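Local coordinates for malonyl-CoA-[acyl-carrier-protein] transacylase (Coxiella burnetii, PDB 3TQE), which probably transfers the malonyl group from malonyl-CoA to the holo acyl carrier protein, the step that supplies malonyl-ACP for fatty acid synthesis, at residues Q39-S42 with Y46-W49; E82-P87 with E305-A310; G122-E127 with A217-K222; Y267-G272 with R291-S296. All blocks are in the same frame, centred on the assembly; numbering follows the deposited sequence.

Interaction 1 (Q39-S42 with Y46-W49)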
loop_
_atom_site.group_PDB
_atom_site.type_symbol
_atom_site.label_atom_id
_atom_site.label_comp_id
_atom_site.label_asym_id
_atom_site.label_seq_id
_atom_site.Cartn_x
_atom_site.Cartn_y
_atom_site.Cartn_z
ATOM N N GLN A 39 10.724 9.972 15.280
ATOM C CA GLN A 39 9.873 9.068 16.033
ATOM C C GLN A 39 10.061 7.649 15.532
ATOM O O GLN A 39 10.198 6.721 16.321
ATOM C CB GLN A 39 8.418 9.484 15.899
ATOM C CG GLN A 39 8.131 10.745 16.681
ATOM C CD GLN A 39 6.803 11.343 16.385
ATOM O OE1 GLN A 39 6.027 10.796 15.627
ATOM N NE2 GLN A 39 6.512 12.469 17.014
ATOM N N ALA A 40 10.021 7.465 14.229
ATOM C CA ALA A 40 10.221 6.147 13.679
ATOM C C ALA A 40 11.588 5.586 14.027
ATOM O O ALA A 40 11.712 4.425 14.377
ATOM C CB ALA A 40 10.014 6.158 12.192
ATOM N N SER A 41 12.607 6.422 13.932
ATOM C CA SER A 41 13.965 6.008 14.218
ATOM C C SER A 41 14.130 5.597 15.658
ATOM O O SER A 41 14.886 4.673 15.933
ATOM C CB SER A 41 14.933 7.135 13.889
ATOM O OG SER A 41 14.928 7.374 12.500
ATOM N N SER A 42 13.445 6.268 16.567
ATOM C CA SER A 42 13.507 5.872 17.954
ATOM C C SER A 42 12.896 4.488 18.146
ATOM O O SER A 42 13.408 3.670 18.922
ATOM C CB SER A 42 12.860 6.924 18.833
ATOM O OG SER A 42 13.666 8.087 18.808
ATOM N N TYR A 46 17.551 2.779 14.476
ATOM C CA TYR A 46 18.507 3.296 13.509
ATOM C C TYR A 46 17.879 4.529 12.872
ATOM O O TYR A 46 16.680 4.787 13.043
ATOM C CB TYR A 46 18.886 2.274 12.437
ATOM C CG TYR A 46 17.741 1.835 11.559
ATOM C CD1 TYR A 46 17.440 2.524 10.401
ATOM C CD2 TYR A 46 16.939 0.755 11.898
ATOM C CE1 TYR A 46 16.378 2.170 9.604
ATOM C CE2 TYR A 46 15.902 0.366 11.080
ATOM C CZ TYR A 46 15.624 1.092 9.932
ATOM O OH TYR A 46 14.587 0.727 9.156
ATOM N N ASP A 47 18.699 5.293 12.164
ATOM C CA ASP A 47 18.281 6.566 11.597
ATOM C C ASP A 47 17.615 6.311 10.272
ATOM O O ASP A 47 18.248 6.105 9.234
ATOM C CB ASP A 47 19.494 7.474 11.445
ATOM C CG ASP A 47 19.141 8.852 10.972
ATOM O OD1 ASP A 47 18.033 9.067 10.433
ATOM O OD2 ASP A 47 20.015 9.722 11.124
ATOM N N LEU A 48 16.295 6.273 10.309
ATOM C CA LEU A 48 15.534 5.958 9.130
ATOM C C LEU A 48 15.654 7.036 8.064
ATOM O O LEU A 48 15.692 6.734 6.884
ATOM C CB LEU A 48 14.089 5.756 9.507
ATOM C CG LEU A 48 13.160 5.350 8.373
ATOM C CD1 LEU A 48 13.563 4.038 7.692
ATOM C CD2 LEU A 48 11.724 5.253 8.942
ATOM N N TRP A 49 15.691 8.287 8.480
ATOM C CA TRP A 49 15.830 9.353 7.489
ATOM C C TRP A 49 17.137 9.221 6.713
ATOM O O TRP A 49 17.157 9.309 5.502
ATOM C CB TRP A 49 15.760 10.690 8.174
ATOM C CG TRP A 49 15.840 11.849 7.260
ATOM C CD1 TRP A 49 16.870 12.717 7.159
ATOM C CD2 TRP A 49 14.838 12.300 6.349
ATOM N NE1 TRP A 49 16.573 13.710 6.245
ATOM C CE2 TRP A 49 15.329 13.469 5.727
ATOM C CE3 TRP A 49 13.583 11.832 5.996
ATOM C CZ2 TRP A 49 14.608 14.159 4.765
ATOM C CZ3 TRP A 49 12.849 12.536 5.066
ATOM C CH2 TRP A 49 13.364 13.687 4.455
HETATM O O HOH W 1 15.567 9.808 11.415
#

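Interaction 2 (E82-P87 with E305-A310)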
loop_
_atom_site.group_PDB
_atom_site.type_symbol
_atom_site.label_atom_id
_atom_site.label_comp_id
_atom_site.label_asym_id
_atom_site.label_seq_id
_atom_site.Cartn_x
_atom_site.Cartn_y
_atom_site.Cartn_z
ATOM N N GLU A 82 -2.216 17.913 7.486
ATOM C CA GLU A 82 -2.936 18.467 8.612
ATOM C C GLU A 82 -2.322 19.781 9.087
ATOM O O GLU A 82 -3.051 20.722 9.382
ATOM C CB GLU A 82 -3.041 17.446 9.729
ATOM C CG GLU A 82 -3.922 16.281 9.311
ATOM C CD GLU A 82 -4.627 15.628 10.454
ATOM O OE1 GLU A 82 -3.938 15.316 11.440
ATOM O OE2 GLU A 82 -5.873 15.431 10.355
ATOM N N ALA A 83 -0.997 19.858 9.088
ATOM C CA ALA A 83 -0.283 21.058 9.541
ATOM C C ALA A 83 -0.553 22.250 8.673
ATOM O O ALA A 83 -0.532 23.394 9.158
ATOM C CB ALA A 83 1.213 20.794 9.607
ATOM N N LEU A 84 -0.799 21.999 7.400
ATOM C CA LEU A 84 -1.026 23.051 6.417
ATOM C C LEU A 84 -2.508 23.403 6.283
ATOM O O LEU A 84 -2.886 24.194 5.429
ATOM C CB LEU A 84 -0.418 22.669 5.085
ATOM C CG LEU A 84 1.111 22.735 5.116
ATOM C CD1 LEU A 84 1.686 21.949 3.948
ATOM C CD2 LEU A 84 1.579 24.183 5.073
ATOM N N GLY A 85 -3.326 22.844 7.163
ATOM C CA GLY A 85 -4.728 23.185 7.231
ATOM C C GLY A 85 -5.675 22.243 6.519
ATOM O O GLY A 85 -6.848 22.562 6.325
ATOM N N GLY A 86 -5.202 21.057 6.157
ATOM C CA GLY A 86 -6.018 20.148 5.417
ATOM C C GLY A 86 -7.061 19.472 6.300
ATOM O O GLY A 86 -6.782 19.064 7.419
ATOM N N PRO A 87 -8.262 19.328 5.778
ATOM C CA PRO A 87 -9.351 18.695 6.489
ATOM C C PRO A 87 -9.259 17.181 6.414
ATOM O O PRO A 87 -8.453 16.638 5.659
ATOM C CB PRO A 87 -10.556 19.220 5.738
ATOM C CG PRO A 87 -10.124 19.349 4.383
ATOM C CD PRO A 87 -8.700 19.848 4.478
ATOM N N GLU A 305 3.788 23.197 -1.698
ATOM C CA GLU A 305 2.951 23.830 -2.730
ATOM C C GLU A 305 1.871 22.868 -3.218
ATOM O O GLU A 305 0.723 23.256 -3.385
ATOM C CB GLU A 305 3.796 24.310 -3.919
ATOM C CG GLU A 305 3.031 25.124 -4.990
ATOM C CD GLU A 305 3.907 26.091 -5.867
ATOM O OE1 GLU A 305 4.934 25.663 -6.501
ATOM O OE2 GLU A 305 3.537 27.303 -5.957
ATOM N N LEU A 306 2.225 21.605 -3.415
ATOM C CA LEU A 306 1.254 20.629 -3.873
ATOM C C LEU A 306 0.178 20.404 -2.830
ATOM O O LEU A 306 -0.994 20.290 -3.168
ATOM C CB LEU A 306 1.945 19.331 -4.229
ATOM C CG LEU A 306 2.787 19.392 -5.492
ATOM C CD1 LEU A 306 3.597 18.131 -5.603
ATOM C CD2 LEU A 306 1.983 19.622 -6.738
ATOM N N ILE A 307 0.564 20.353 -1.567
ATOM C CA ILE A 307 -0.397 20.177 -0.492
ATOM C C ILE A 307 -1.357 21.355 -0.463
ATOM O O ILE A 307 -2.568 21.181 -0.385
ATOM C CB ILE A 307 0.287 19.983 0.869
ATOM C CG1 ILE A 307 0.975 18.612 0.879
ATOM C CG2 ILE A 307 -0.713 20.148 2.002
ATOM C CD1 ILE A 307 1.932 18.419 2.015
ATOM N N LEU A 308 -0.820 22.566 -0.522
ATOM C CA LEU A 308 -1.682 23.739 -0.477
ATOM C C LEU A 308 -2.595 23.803 -1.681
ATOM O O LEU A 308 -3.752 24.156 -1.541
ATOM C CB LEU A 308 -0.839 25.001 -0.361
ATOM C CG LEU A 308 -0.134 25.149 0.991
ATOM C CD1 LEU A 308 0.882 26.263 0.874
ATOM C CD2 LEU A 308 -1.079 25.409 2.139
ATOM N N THR A 309 -2.108 23.412 -2.849
ATOM C CA THR A 309 -2.917 23.337 -4.052
ATOM C C THR A 309 -4.074 22.353 -3.890
ATOM O O THR A 309 -5.213 22.646 -4.253
ATOM C CB THR A 309 -2.058 22.924 -5.230
ATOM O OG1 THR A 309 -1.139 23.991 -5.487
ATOM C CG2 THR A 309 -2.863 22.652 -6.478
ATOM N N ALA A 310 -3.760 21.191 -3.336
ATOM C CA ALA A 310 -4.752 20.158 -3.103
ATOM C C ALA A 310 -5.808 20.643 -2.128
ATOM O O ALA A 310 -6.979 20.376 -2.315
ATOM C CB ALA A 310 -4.084 18.887 -2.599
#

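Interaction 3 (G122-E127 with A217-K222)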
loop_
_atom_site.group_PDB
_atom_site.type_symbol
_atom_site.label_atom_id
_atom_site.label_comp_id
_atom_site.label_asym_id
_atom_site.label_seq_id
_atom_site.Cartn_x
_atom_site.Cartn_y
_atom_site.Cartn_z
ATOM N N GLY A 122 7.552 -6.893 7.496
ATOM C CA GLY A 122 8.541 -7.060 6.449
ATOM C C GLY A 122 9.470 -8.206 6.736
ATOM O O GLY A 122 9.770 -9.021 5.848
ATOM N N GLN A 123 9.959 -8.268 7.960
ATOM C CA GLN A 123 10.875 -9.349 8.342
ATOM C C GLN A 123 10.219 -10.698 8.149
ATOM O O GLN A 123 10.810 -11.598 7.541
ATOM C CB GLN A 123 11.361 -9.159 9.773
ATOM C CG GLN A 123 12.295 -7.962 9.878
ATOM C CD GLN A 123 12.696 -7.597 11.274
ATOM O OE1 GLN A 123 12.024 -7.948 12.222
ATOM N NE2 GLN A 123 13.812 -6.842 11.400
ATOM N N TYR A 124 9.001 -10.849 8.627
ATOM C CA TYR A 124 8.362 -12.149 8.546
ATOM C C TYR A 124 8.074 -12.523 7.098
ATOM O O TYR A 124 8.204 -13.670 6.701
ATOM C CB TYR A 124 7.072 -12.174 9.338
ATOM C CG TYR A 124 7.188 -11.881 10.791
ATOM C CD1 TYR A 124 8.357 -12.047 11.479
ATOM C CD2 TYR A 124 6.097 -11.455 11.492
ATOM C CE1 TYR A 124 8.432 -11.760 12.848
ATOM C CE2 TYR A 124 6.163 -11.205 12.836
ATOM C CZ TYR A 124 7.335 -11.372 13.510
ATOM O OH TYR A 124 7.385 -11.087 14.855
HETATM N N MSE A 125 7.613 -11.557 6.315
HETATM C CA MSE A 125 7.303 -11.842 4.918
HETATM C C MSE A 125 8.545 -12.256 4.152
HETATM O O MSE A 125 8.488 -13.161 3.336
HETATM C CB MSE A 125 6.655 -10.634 4.260
HETATM C CG MSE A 125 5.253 -10.393 4.772
HETATM SE SE MSE A 125 4.431 -8.826 4.023
HETATM C CE MSE A 125 6.006 -8.066 3.201
ATOM N N GLN A 126 9.653 -11.606 4.446
ATOM C CA GLN A 126 10.909 -11.935 3.802
ATOM C C GLN A 126 11.320 -13.376 4.056
ATOM O O GLN A 126 11.948 -14.019 3.205
ATOM C CB GLN A 126 11.985 -11.019 4.353
ATOM C CG GLN A 126 13.347 -11.249 3.780
ATOM C CD GLN A 126 13.416 -10.734 2.419
ATOM O OE1 GLN A 126 13.400 -11.490 1.421
ATOM N NE2 GLN A 126 13.436 -9.420 2.330
ATOM N N GLU A 127 11.002 -13.861 5.244
ATOM C CA GLU A 127 11.441 -15.169 5.698
ATOM C C GLU A 127 10.508 -16.282 5.307
ATOM O O GLU A 127 10.848 -17.466 5.478
ATOM C CB GLU A 127 11.619 -15.136 7.211
ATOM C CG GLU A 127 12.725 -14.215 7.621
ATOM C CD GLU A 127 12.996 -14.241 9.124
ATOM O OE1 GLU A 127 12.501 -15.191 9.782
ATOM O OE2 GLU A 127 13.693 -13.319 9.643
ATOM N N ALA A 217 0.348 -12.512 13.417
ATOM C CA ALA A 217 -0.865 -12.551 14.213
ATOM C C ALA A 217 -0.534 -12.463 15.682
ATOM O O ALA A 217 -1.278 -11.882 16.449
ATOM C CB ALA A 217 -1.653 -13.795 13.911
ATOM N N GLN A 218 0.583 -13.045 16.064
ATOM C CA GLN A 218 1.014 -12.995 17.453
ATOM C C GLN A 218 1.346 -11.574 17.882
ATOM O O GLN A 218 0.990 -11.141 18.983
ATOM C CB GLN A 218 2.192 -13.923 17.644
ATOM C CG GLN A 218 1.874 -15.355 17.366
ATOM C CD GLN A 218 3.059 -16.272 17.603
ATOM O OE1 GLN A 218 4.198 -15.956 17.250
ATOM N NE2 GLN A 218 2.795 -17.422 18.214
ATOM N N ASP A 219 1.987 -10.821 17.004
ATOM C CA ASP A 219 2.343 -9.447 17.333
ATOM C C ASP A 219 1.150 -8.541 17.315
ATOM O O ASP A 219 1.013 -7.656 18.151
ATOM C CB ASP A 219 3.381 -8.902 16.354
ATOM C CG ASP A 219 4.685 -9.632 16.438
ATOM O OD1 ASP A 219 5.245 -9.789 17.545
ATOM O OD2 ASP A 219 5.181 -10.040 15.386
ATOM N N ILE A 220 0.276 -8.741 16.352
ATOM C CA ILE A 220 -0.896 -7.887 16.172
ATOM C C ILE A 220 -1.858 -8.045 17.355
ATOM O O ILE A 220 -2.582 -7.146 17.688
ATOM C CB ILE A 220 -1.563 -8.163 14.788
ATOM C CG1 ILE A 220 -0.731 -7.469 13.698
ATOM C CG2 ILE A 220 -3.004 -7.699 14.722
ATOM C CD1 ILE A 220 -1.196 -7.714 12.302
ATOM N N ALA A 221 -1.877 -9.216 17.965
ATOM C CA ALA A 221 -2.745 -9.433 19.112
ATOM C C ALA A 221 -2.339 -8.561 20.283
ATOM O O ALA A 221 -3.162 -8.276 21.140
ATOM C CB ALA A 221 -2.726 -10.912 19.522
ATOM N N LYS A 222 -1.082 -8.129 20.312
ATOM C CA LYS A 222 -0.542 -7.404 21.464
ATOM C C LYS A 222 -0.626 -5.907 21.294
ATOM O O LYS A 222 -0.409 -5.167 22.234
ATOM C CB LYS A 222 0.916 -7.788 21.695
ATOM C CG LYS A 222 1.138 -9.227 22.122
ATOM C CD LYS A 222 2.619 -9.534 22.211
ATOM C CE LYS A 222 2.891 -11.025 22.296
ATOM N NZ LYS A 222 2.717 -11.552 23.680
HETATM O O HOH W 2 7.661 -10.068 17.988
#

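Interaction 4 (Y267-G272 with R291-S296)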
loop_
_atom_site.group_PDB
_atom_site.type_symbol
_atom_site.label_atom_id
_atom_site.label_comp_id
_atom_site.label_asym_id
_atom_site.label_seq_id
_atom_site.Cartn_x
_atom_site.Cartn_y
_atom_site.Cartn_z
ATOM N N TYR A 267 -15.642 1.209 -5.092
ATOM C CA TYR A 267 -16.489 1.423 -3.918
ATOM C C TYR A 267 -16.480 2.890 -3.570
ATOM O O TYR A 267 -17.526 3.485 -3.319
ATOM C CB TYR A 267 -15.994 0.602 -2.734
ATOM C CG TYR A 267 -16.774 0.695 -1.451
ATOM C CD1 TYR A 267 -17.565 -0.376 -1.031
ATOM C CD2 TYR A 267 -16.681 1.788 -0.626
ATOM C CE1 TYR A 267 -18.274 -0.336 0.154
ATOM C CE2 TYR A 267 -17.430 1.849 0.575
ATOM C CZ TYR A 267 -18.216 0.788 0.945
ATOM O OH TYR A 267 -18.926 0.784 2.128
ATOM N N ILE A 268 -15.303 3.493 -3.578
ATOM C CA ILE A 268 -15.159 4.889 -3.177
ATOM C C ILE A 268 -15.882 5.782 -4.197
ATOM O O ILE A 268 -16.625 6.693 -3.836
ATOM C CB ILE A 268 -13.684 5.262 -3.026
ATOM C CG1 ILE A 268 -13.119 4.538 -1.804
ATOM C CG2 ILE A 268 -13.495 6.761 -2.931
ATOM C CD1 ILE A 268 -11.594 4.556 -1.675
ATOM N N GLU A 269 -15.723 5.479 -5.468
ATOM C CA GLU A 269 -16.364 6.252 -6.517
ATOM C C GLU A 269 -17.860 6.094 -6.495
ATOM O O GLU A 269 -18.570 7.073 -6.729
ATOM C CB GLU A 269 -15.789 5.881 -7.853
ATOM C CG GLU A 269 -14.389 6.363 -7.989
ATOM C CD GLU A 269 -13.991 6.579 -9.402
ATOM O OE1 GLU A 269 -14.225 5.657 -10.208
ATOM O OE2 GLU A 269 -13.435 7.656 -9.695
ATOM N N GLU A 270 -18.335 4.911 -6.126
ATOM C CA GLU A 270 -19.781 4.699 -5.999
ATOM C C GLU A 270 -20.399 5.519 -4.878
ATOM O O GLU A 270 -21.613 5.770 -4.885
ATOM C CB GLU A 270 -20.096 3.233 -5.762
ATOM C CG GLU A 270 -19.987 2.402 -6.995
ATOM C CD GLU A 270 -20.094 0.911 -6.711
ATOM O OE1 GLU A 270 -20.407 0.527 -5.546
ATOM O OE2 GLU A 270 -19.859 0.116 -7.649
ATOM N N GLN A 271 -19.580 5.916 -3.910
ATOM C CA GLN A 271 -19.983 6.798 -2.843
ATOM C C GLN A 271 -19.919 8.276 -3.233
ATOM O O GLN A 271 -20.230 9.168 -2.415
ATOM C CB GLN A 271 -19.156 6.505 -1.591
ATOM C CG GLN A 271 -19.421 5.078 -1.037
ATOM C CD GLN A 271 -20.878 4.856 -0.674
ATOM O OE1 GLN A 271 -21.475 5.708 -0.065
ATOM N NE2 GLN A 271 -21.438 3.687 -1.007
ATOM N N GLY A 272 -19.606 8.550 -4.486
ATOM C CA GLY A 272 -19.572 9.913 -4.983
ATOM C C GLY A 272 -18.241 10.613 -4.842
ATOM O O GLY A 272 -18.114 11.792 -5.135
ATOM N N ARG A 291 -6.472 4.815 -14.451
ATOM C CA ARG A 291 -6.832 3.733 -15.353
ATOM C C ARG A 291 -8.197 3.158 -15.019
ATOM O O ARG A 291 -8.973 2.839 -15.924
ATOM C CB ARG A 291 -5.749 2.659 -15.379
ATOM C CG ARG A 291 -4.472 3.151 -16.017
ATOM C CD ARG A 291 -3.525 2.019 -16.353
ATOM N NE ARG A 291 -2.511 2.445 -17.311
ATOM C CZ ARG A 291 -1.222 2.575 -17.031
ATOM N NH1 ARG A 291 -0.775 2.298 -15.816
ATOM N NH2 ARG A 291 -0.371 2.968 -17.973
ATOM N N ILE A 292 -8.519 3.069 -13.724
ATOM C CA ILE A 292 -9.814 2.605 -13.264
ATOM C C ILE A 292 -10.901 3.584 -13.692
ATOM O O ILE A 292 -11.978 3.168 -14.170
ATOM C CB ILE A 292 -9.818 2.404 -11.728
ATOM C CG1 ILE A 292 -8.882 1.260 -11.369
ATOM C CG2 ILE A 292 -11.219 2.060 -11.199
ATOM C CD1 ILE A 292 -8.460 1.239 -9.895
ATOM N N ASP A 293 -10.613 4.874 -13.547
ATOM C CA ASP A 293 -11.557 5.929 -13.948
ATOM C C ASP A 293 -10.834 7.159 -14.452
ATOM O O ASP A 293 -10.285 7.929 -13.673
ATOM C CB ASP A 293 -12.454 6.315 -12.784
ATOM C CG ASP A 293 -13.401 7.481 -13.131
ATOM O OD1 ASP A 293 -13.540 7.821 -14.327
ATOM O OD2 ASP A 293 -13.967 8.089 -12.198
ATOM N N ARG A 294 -10.875 7.384 -15.762
ATOM C CA ARG A 294 -10.143 8.494 -16.358
ATOM C C ARG A 294 -10.676 9.856 -15.898
ATOM O O ARG A 294 -9.979 10.864 -16.008
ATOM C CB ARG A 294 -10.183 8.394 -17.891
ATOM C CG ARG A 294 -9.170 9.274 -18.619
ATOM C CD ARG A 294 -7.718 8.930 -18.278
ATOM N NE ARG A 294 -7.397 7.509 -18.477
ATOM C CZ ARG A 294 -6.171 6.987 -18.373
ATOM N NH1 ARG A 294 -5.124 7.752 -18.074
ATOM N NH2 ARG A 294 -5.989 5.687 -18.583
ATOM N N GLN A 295 -11.895 9.886 -15.370
ATOM C CA GLN A 295 -12.479 11.125 -14.882
ATOM C C GLN A 295 -12.139 11.430 -13.421
ATOM O O GLN A 295 -12.448 12.507 -12.913
ATOM C CB GLN A 295 -14.001 11.099 -15.072
ATOM C CG GLN A 295 -14.434 10.918 -16.537
ATOM C CD GLN A 295 -13.742 11.889 -17.484
ATOM O OE1 GLN A 295 -13.249 11.496 -18.552
ATOM N NE2 GLN A 295 -13.693 13.162 -17.099
ATOM N N SER A 296 -11.497 10.495 -12.734
ATOM C CA SER A 296 -11.073 10.777 -11.373
ATOM C C SER A 296 -9.957 11.802 -11.386
ATOM O O SER A 296 -9.313 12.045 -12.399
ATOM C CB SER A 296 -10.588 9.503 -10.703
ATOM O OG SER A 296 -9.439 9.013 -11.349
#

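Interaction 1 (Q39-S42 with Y46-W49)
A tight helix-to-helix connection joins the C-terminal part of helix 31-44 to the N-terminus of helix 48-54, with S41 on the first side and D47 and L48 on the second. The hydroxyl of S41 receives the first backbone amide of the new helix: L48 N donates to S41 OG over 2.8 Å, with an angle of 161° at the hydrogen. S41 OG lies beside its own backbone N, opposite the carbonyl carbon (chi1 -66°), which turns it toward the incoming chain, and it is also hydrogen-bonded to F37 O one turn back. S41 CB comes within 3.0 Å of Y46 O. A water donates to S41 OG at 2.7 Å and to D47 OD1 at 2.8 Å, tying the two side chains across the junction. The same D47 OD1 accepts from A50 N, so one carboxylate oxygen serves both the water and the helix start. Beside these polar bonds, the A40 methyl CB meets L48 CD2 at 3.8 Å, both residues buried against T72 of helix 63-83. With D47 as N-cap and the serine of the preceding helix holding the next amide, the arrangement is that of a side-chain-capped helix start at a short link between consecutive helices.

Interaction 2 (E82-P87 with E305-A310)
L84 packs on I307 and L308 just where a Schellman motif closes helix 63-83, joining that helix end to helix 304-313 near the C-terminus of the acyltransferase fold. The tight part is the pair L84 and I307, whose side chains cross at about a right angle. L84 CD1 lies 3.6 Å from I307 CG2, and L84 CB is 4.0 Å from the same methyl, so the isoleucine branch sits against both the root and one tip of the leucine. With CG2 anti to the backbone N (chi1 -70° for CG1), I307 turns this branch against L84. I307 is buried, and it also touches C80 and W81 of helix 63-83. The looser part lies on the exposed side, where L308 reaches over with one methyl: L308 CD2 is 4.1 Å from L84 CB. No hydrogen bond links the two segments. G85, with positive phi, forms the turn in which G85 N returns to E82 O over 3.1 Å and G86 N to W81 O. On the other helix T309 OG1 donates to E305 O at 2.9 Å, approaching from the face of that carbonyl opposite to T309 N. At the outer margin of the contact, L308 CD2 lies 3.9 Å from L84 O.

Interaction 3 (G122-E127 with A217-K222)
Y124 and D219 meet through their polar ends and bridge helix 111-128 and helix 210-220 at the protein surface. The direct interaction is one hydrogen bond: Y124 OH donates to D219 OD2 over a very short 2.5 Å. The carboxylate oxygen lies at the edge of the phenol ring, in its plane, and ring and carboxylate are nearly coplanar, only 16° apart. D219 OD2 therefore also flanks the ring edge, 3.0 Å from Y124 CE2. The two side chains approach from opposite directions, each with CG beside its own backbone N (chi1 -60° for Y124 and -65° for D219), and span helices whose nearest CA atoms, those of Y124 and A217, are 10.8 Å apart. Water supplies a second link: it donates to D219 OD1 at 2.5 Å and, weakly, to Y124 OH at 3.3 Å. Charge enters through K120, whose NZ forms a long, weak ion pair with D219 OD1. Apolar contact comes from beside the pair, where the Y124 side chain touches A212 and L216 of helix 210-220. The short O-O distance and flat geometry are consistent with a strong, directional bond, the phenol being the donor, and the nearby lysine would probably help to keep the aspartate charged.

Interaction 4 (Y267-G272 with R291-S296)
An Asx turn at the end of helix 284-292 presents the D293 carboxylate to E269, which projects from the last turn of helix 261-270. The two acids come very close: E269 OE2 is 2.6 Å from D293 OD2. Their planes are 63° apart, and D293 OD2 lies nearer to E269 OE2 than to E269 OE1, from which it is 3.2 Å. Two oxygens at the shorter distance suggest that one of the acids holds a proton, though which one is not settled. The E269 chain runs extended beyond CG, carrying its carboxylate across to the turn, where E269 OE2 also packs 3.5 Å from S296 CB. D293 CG stands opposite its backbone N (chi1 176°), and its other oxygen is used locally: Q295 N donates to D293 OD1 over 2.8 Å, from well above the carboxylate plane. The type I turn from D293 to S296 is closed twice at D293 O, by S296 N at 3.0 Å and by S296 OG at 2.7 Å. K274 touches the D293 side chain and bonds E269 O. F276 of strand 275-278, which lies between the two helices in sequence, touches both E269 and S296; S296 immediately precedes strand 297-300, an outer strand of the parallel sheet.

Overall arrangement
None of the four contacts is fully buried: interactions 1, 2 and 4 are partly so, while interaction 3 lies at the surface. Helix 63-83 links two of them, ending in interaction 2 and lying against A40 and L48 of interaction 1; helix 111-128 likewise carries Y124 of interaction 3 and packs on A40. Interaction 4 stands across the centre of the chain from interactions 1 and 3, beside the parallel sheet. The chemistry differs: interaction 2 is wholly apolar across its segments, interaction 1 combines a helix-start amide bond with a methyl contact, interaction 3 is one phenol-carboxylate bond, and interaction 4 pairs two acids. Interactions 1 and 3, centres about 20 Å apart, each include a bridging water.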